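Ferric iron-binding protein HitA (Pseudomonas aeruginosa PAO1, PDB 6IWF) binds ferric iron, probably as the solute-binding protein of an iron-uptake system, and has been linked to gallium internalization. Local coordinates at residues A[2-10]-A[237-245]. Numbering follows the deposited sequence.
Sequences PVTLTLYNG and HPREAQQFV
Val3 lays its CG1 methyl over one face of the His237 imidazole, a CH-pi contact in which the carbon sits 3.7 Å from the ring centroid and 15° off the ring normal. That branch is anti to the backbone N (chi1 171°), which leaves Val3 CG2 3.6 Å from Glu240 OE2. Leu5 follows, its leucyl end reaching nearer the helix than its base does: CD2 lies against His237 CB (3.8 Å) and Glu240 CB, while CD1 packs 3.6 Å from Glu240 O and 3.8 Å from Phe244 CB. Glu240 O also accepts the helical bond from Phe244 N, so the methyl covers a carbonyl already paired. The packing of this strand and helix illustrates how a periplasmic binding protein-type lobe is clad: strand 4-9, flanked in parallel by strands 30-35 and 56-59, carries helix 238-245 across it at -54°, with axes 9.4 Å apart, His237 being the N-cap. Farther along, the side chains of Leu7 and Phe244 cross at about a right angle, Leu7 CD2 lying 4.2 Å from Phe244 CZ. The CA-CB bond of Phe244 points toward the strand, and its ring, met obliquely by Leu5 CD1 and Leu7 CD2, also packs edge-to-face with Phe23 of helix 13-27.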
ATOM      1  N   PRO A   2      -2.891 -22.640 -25.738  1.00 31.87           N
ATOM      2  CA  PRO A   2      -2.252 -22.311 -24.458  1.00 29.26           C
ATOM      3  C   PRO A   2      -3.011 -21.225 -23.697  1.00 30.55           C
ATOM      4  O   PRO A   2      -3.404 -20.221 -24.293  1.00 26.85           O
ATOM      5  CB  PRO A   2      -0.861 -21.818 -24.876  1.00 35.71           C
ATOM      6  CG  PRO A   2      -1.053 -21.301 -26.264  1.00 34.69           C
ATOM      7  CD  PRO A   2      -2.085 -22.198 -26.889  1.00 33.12           C
ATOM      8  N   VAL A   3      -3.215 -21.433 -22.394  1.00 26.23           N
ATOM      9  CA  VAL A   3      -3.949 -20.465 -21.588  1.00 24.20           C
ATOM     10  C   VAL A   3      -3.111 -19.205 -21.399  1.00 24.32           C
ATOM     11  O   VAL A   3      -1.890 -19.266 -21.183  1.00 18.89           O
ATOM     12  CB  VAL A   3      -4.342 -21.075 -20.229  1.00 24.52           C
ATOM     13  CG1 VAL A   3      -4.918 -20.010 -19.297  1.00 24.17           C
ATOM     14  CG2 VAL A   3      -5.359 -22.176 -20.420  1.00 21.88           C
ATOM     15  N   THR A   4      -3.767 -18.051 -21.493  1.00 19.36           N
ATOM     16  CA  THR A   4      -3.179 -16.772 -21.120  1.00 19.32           C
ATOM     17  C   THR A   4      -4.022 -16.176 -19.997  1.00 17.89           C
ATOM     18  O   THR A   4      -5.216 -15.924 -20.186  1.00 20.41           O
ATOM     19  CB  THR A   4      -3.123 -15.831 -22.326  1.00 22.27           C
ATOM     20  OG1 THR A   4      -2.200 -16.352 -23.291  1.00 22.42           O
ATOM     21  CG2 THR A   4      -2.680 -14.426 -21.905  1.00 25.01           C
ATOM     22  N   LEU A   5      -3.418 -16.008 -18.821  1.00 18.00           N
ATOM     23  CA  LEU A   5      -4.071 -15.296 -17.725  1.00 14.07           C
ATOM     24  C   LEU A   5      -3.962 -13.794 -17.958  1.00 15.90           C
ATOM     25  O   LEU A   5      -2.951 -13.304 -18.470  1.00 17.84           O
ATOM     26  CB  LEU A   5      -3.432 -15.648 -16.382  1.00 15.73           C
ATOM     27  CG  LEU A   5      -3.669 -17.029 -15.772  1.00 17.62           C
ATOM     28  CD1 LEU A   5      -2.985 -17.159 -14.405  1.00 13.50           C
ATOM     29  CD2 LEU A   5      -5.158 -17.323 -15.654  1.00 17.27           C
ATOM     30  N   THR A   6      -5.007 -13.064 -17.581  1.00 14.85           N
ATOM     31  CA  THR A   6      -4.993 -11.606 -17.606  1.00 12.92           C
ATOM     32  C   THR A   6      -4.860 -11.113 -16.170  1.00 12.13           C
ATOM     33  O   THR A   6      -5.681 -11.467 -15.318  1.00 11.42           O
ATOM     34  CB  THR A   6      -6.258 -11.044 -18.253  1.00 15.64           C
ATOM     35  OG1 THR A   6      -6.377 -11.538 -19.599  1.00 20.83           O
ATOM     36  CG2 THR A   6      -6.200  -9.523 -18.285  1.00 18.28           C
ATOM     37  N   LEU A   7      -3.801 -10.346 -15.901  1.00 11.06           N
ATOM     38  CA  LEU A   7      -3.543  -9.757 -14.597  1.00 12.20           C
ATOM     39  C   LEU A   7      -3.864  -8.273 -14.668  1.00 11.10           C
ATOM     40  O   LEU A   7      -3.245  -7.545 -15.447  1.00 12.21           O
ATOM     41  CB  LEU A   7      -2.085  -9.957 -14.174  1.00 11.20           C
ATOM     42  CG  LEU A   7      -1.644  -9.214 -12.905  1.00 11.18           C
ATOM     43  CD1 LEU A   7      -2.424  -9.770 -11.707  1.00 10.84           C
ATOM     44  CD2 LEU A   7      -0.127  -9.325 -12.679  1.00  9.93           C
ATOM     45  N   TYR A   8      -4.825  -7.834 -13.862  1.00 10.60           N
ATOM     46  CA  TYR A   8      -5.072  -6.409 -13.648  1.00 11.52           C
ATOM     47  C   TYR A   8      -4.144  -5.962 -12.527  1.00 10.22           C
ATOM     48  O   TYR A   8      -4.332  -6.359 -11.372  1.00 10.18           O
ATOM     49  CB  TYR A   8      -6.535  -6.153 -13.283  1.00 10.12           C
ATOM     50  CG  TYR A   8      -7.478  -6.067 -14.471  1.00 10.96           C
ATOM     51  CD1 TYR A   8      -7.155  -6.661 -15.688  1.00 13.42           C
ATOM     52  CD2 TYR A   8      -8.689  -5.394 -14.371  1.00 16.06           C
ATOM     53  CE1 TYR A   8      -8.016  -6.587 -16.768  1.00 13.44           C
ATOM     54  CE2 TYR A   8      -9.558  -5.316 -15.457  1.00 15.26           C
ATOM     55  CZ  TYR A   8      -9.213  -5.920 -16.645  1.00 19.67           C
ATOM     56  OH  TYR A   8     -10.063  -5.852 -17.724  1.00 23.13           O
ATOM     57  N   ASN A   9      -3.136  -5.137 -12.857  1.00  8.95           N
ATOM     58  CA  ASN A   9      -2.070  -4.809 -11.913  1.00  9.99           C
ATOM     59  C   ASN A   9      -2.168  -3.350 -11.484  1.00 11.54           C
ATOM     60  O   ASN A   9      -1.772  -2.444 -12.229  1.00 11.63           O
ATOM     61  CB  ASN A   9      -0.680  -5.085 -12.488  1.00 11.58           C
ATOM     62  CG  ASN A   9       0.410  -4.680 -11.521  1.00 13.44           C
ATOM     63  OD1 ASN A   9       0.230  -4.790 -10.310  1.00 13.28           O
ATOM     64  ND2 ASN A   9       1.533  -4.166 -12.040  1.00 12.76           N
ATOM     65  N   GLY A  10      -2.665  -3.147 -10.262  1.00  9.57           N
ATOM     66  CA  GLY A  10      -2.624  -1.872  -9.572  1.00 13.52           C
ATOM     67  C   GLY A  10      -1.374  -1.634  -8.755  1.00 16.04           C
ATOM     68  O   GLY A  10      -1.151  -0.508  -8.299  1.00 18.01           O
ATOM     69  N   HIS A 237     -10.601 -19.160 -16.272  1.00 15.88           N
ATOM     70  CA  HIS A 237      -9.445 -19.998 -15.963  1.00 12.85           C
ATOM     71  C   HIS A 237      -9.306 -20.144 -14.450  1.00 13.89           C
ATOM     72  O   HIS A 237      -8.272 -19.782 -13.875  1.00 11.97           O
ATOM     73  CB  HIS A 237      -8.182 -19.396 -16.574  1.00 14.08           C
ATOM     74  CG  HIS A 237      -8.324 -19.035 -18.014  1.00 17.32           C
ATOM     75  ND1 HIS A 237      -8.520 -19.980 -19.002  1.00 18.69           N
ATOM     76  CD2 HIS A 237      -8.319 -17.832 -18.638  1.00 17.72           C
ATOM     77  CE1 HIS A 237      -8.618 -19.375 -20.172  1.00 21.71           C
ATOM     78  NE2 HIS A 237      -8.497 -18.073 -19.980  1.00 20.78           N
ATOM     79  N   PRO A 238     -10.338 -20.664 -13.768  1.00 13.70           N
ATOM     80  CA  PRO A 238     -10.301 -20.647 -12.296  1.00 12.03           C
ATOM     81  C   PRO A 238      -9.129 -21.412 -11.705  1.00 14.09           C
ATOM     82  O   PRO A 238      -8.484 -20.908 -10.777  1.00 13.43           O
ATOM     83  CB  PRO A 238     -11.652 -21.269 -11.897  1.00 14.17           C
ATOM     84  CG  PRO A 238     -12.075 -22.075 -13.084  1.00 13.62           C
ATOM     85  CD  PRO A 238     -11.557 -21.323 -14.281  1.00 14.20           C
ATOM     86  N   ARG A 239      -8.815 -22.607 -12.221  1.00 10.50           N
ATOM     87  CA  ARG A 239      -7.701 -23.367 -11.657  1.00 11.67           C
ATOM     88  C   ARG A 239      -6.388 -22.610 -11.806  1.00  8.40           C
ATOM     89  O   ARG A 239      -5.596 -22.534 -10.859  1.00 11.79           O
ATOM     90  CB  ARG A 239      -7.595 -24.741 -12.326  1.00 10.78           C
ATOM     91  CG  ARG A 239      -6.480 -25.613 -11.774  1.00 12.22           C
ATOM     92  CD  ARG A 239      -6.380 -26.918 -12.564  1.00 11.87           C
ATOM     93  NE  ARG A 239      -5.319 -27.788 -12.069  1.00 17.95           N
ATOM     94  CZ  ARG A 239      -4.116 -27.897 -12.631  1.00 19.29           C
ATOM     95  NH1 ARG A 239      -3.815 -27.191 -13.711  1.00 17.65           N
ATOM     96  NH2 ARG A 239      -3.214 -28.718 -12.107  1.00 22.87           N
ATOM     97  N   GLU A 240      -6.162 -22.023 -12.977  1.00  9.14           N
ATOM     98  CA  GLU A 240      -4.903 -21.339 -13.257  1.00  9.49           C
ATOM     99  C   GLU A 240      -4.792 -20.043 -12.466  1.00 12.13           C
ATOM    100  O   GLU A 240      -3.706 -19.682 -11.986  1.00  7.75           O
ATOM    101  CB  GLU A 240      -4.808 -21.068 -14.753  1.00 14.05           C
ATOM    102  CG  GLU A 240      -4.860 -22.336 -15.618  1.00 11.59           C
ATOM    103  CD  GLU A 240      -6.267 -22.744 -16.084  1.00 20.25           C
ATOM    104  OE1 GLU A 240      -7.267 -22.532 -15.353  1.00 13.43           O
ATOM    105  OE2 GLU A 240      -6.367 -23.308 -17.204  1.00 21.46           O
ATOM    106  N   ALA A 241      -5.912 -19.334 -12.315  1.00 10.64           N
ATOM    107  CA  ALA A 241      -5.903 -18.109 -11.520  1.00 10.79           C
ATOM    108  C   ALA A 241      -5.595 -18.403 -10.058  1.00  9.25           C
ATOM    109  O   ALA A 241      -4.812 -17.683  -9.424  1.00  8.37           O
ATOM    110  CB  ALA A 241      -7.250 -17.398 -11.659  1.00 10.95           C
ATOM    111  N   GLN A 242      -6.210 -19.451  -9.498  1.00  8.33           N
ATOM    112  CA  GLN A 242      -5.883 -19.845  -8.133  1.00  9.74           C
ATOM    113  C   GLN A 242      -4.412 -20.216  -8.016  1.00 11.12           C
ATOM    114  O   GLN A 242      -3.756 -19.894  -7.020  1.00 10.07           O
ATOM    115  CB  GLN A 242      -6.755 -21.015  -7.683  1.00 11.88           C
ATOM    116  CG  GLN A 242      -8.241 -20.690  -7.612  1.00 12.55           C
ATOM    117  CD  GLN A 242      -8.661 -20.069  -6.285  1.00 11.78           C
ATOM    118  OE1 GLN A 242      -7.913 -20.076  -5.299  1.00 12.36           O
ATOM    119  NE2 GLN A 242      -9.873 -19.541  -6.255  1.00 11.39           N
ATOM    120  N   GLN A 243      -3.881 -20.897  -9.029  1.00 11.75           N
ATOM    121  CA  GLN A 243      -2.461 -21.235  -9.030  1.00 10.35           C
ATOM    122  C   GLN A 243      -1.598 -19.980  -8.995  1.00 11.95           C
ATOM    123  O   GLN A 243      -0.562 -19.942  -8.312  1.00 11.15           O
ATOM    124  CB  GLN A 243      -2.149 -22.060 -10.277  1.00 12.29           C
ATOM    125  CG  GLN A 243      -0.769 -22.622 -10.356  1.00 21.27           C
ATOM    126  CD  GLN A 243      -0.641 -23.559 -11.537  1.00 25.95           C
ATOM    127  OE1 GLN A 243      -1.645 -24.048 -12.058  1.00 24.30           O
ATOM    128  NE2 GLN A 243       0.592 -23.803 -11.978  1.00 33.07           N
ATOM    129  N   PHE A 244      -1.998 -18.954  -9.745  1.00  9.31           N
ATOM    130  CA  PHE A 244      -1.223 -17.721  -9.793  1.00  8.52           C
ATOM    131  C   PHE A 244      -1.167 -17.042  -8.427  1.00 10.58           C
ATOM    132  O   PHE A 244      -0.092 -16.629  -7.975  1.00  8.86           O
ATOM    133  CB  PHE A 244      -1.802 -16.774 -10.842  1.00  7.77           C
ATOM    134  CG  PHE A 244      -0.992 -15.537 -11.026  1.00 10.35           C
ATOM    135  CD1 PHE A 244      -1.209 -14.412 -10.224  1.00 11.44           C
ATOM    136  CD2 PHE A 244       0.026 -15.497 -11.968  1.00 11.97           C
ATOM    137  CE1 PHE A 244      -0.431 -13.270 -10.379  1.00  8.53           C
ATOM    138  CE2 PHE A 244       0.801 -14.358 -12.129  1.00 15.81           C
ATOM    139  CZ  PHE A 244       0.566 -13.243 -11.339  1.00 13.02           C
ATOM    140  N   VAL A 245      -2.317 -16.894  -7.763  1.00  8.86           N
ATOM    141  CA  VAL A 245      -2.320 -16.210  -6.468  1.00  6.85           C
ATOM    142  C   VAL A 245      -1.535 -17.020  -5.443  1.00  8.66           C
ATOM    143  O   VAL A 245      -0.769 -16.465  -4.648  1.00  8.54           O
ATOM    144  CB  VAL A 245      -3.756 -15.921  -5.990  1.00  6.52           C
ATOM    145  CG1 VAL A 245      -3.726 -15.366  -4.579  1.00  7.53           C
ATOM    146  CG2 VAL A 245      -4.406 -14.899  -6.905  1.00  5.48           C
TER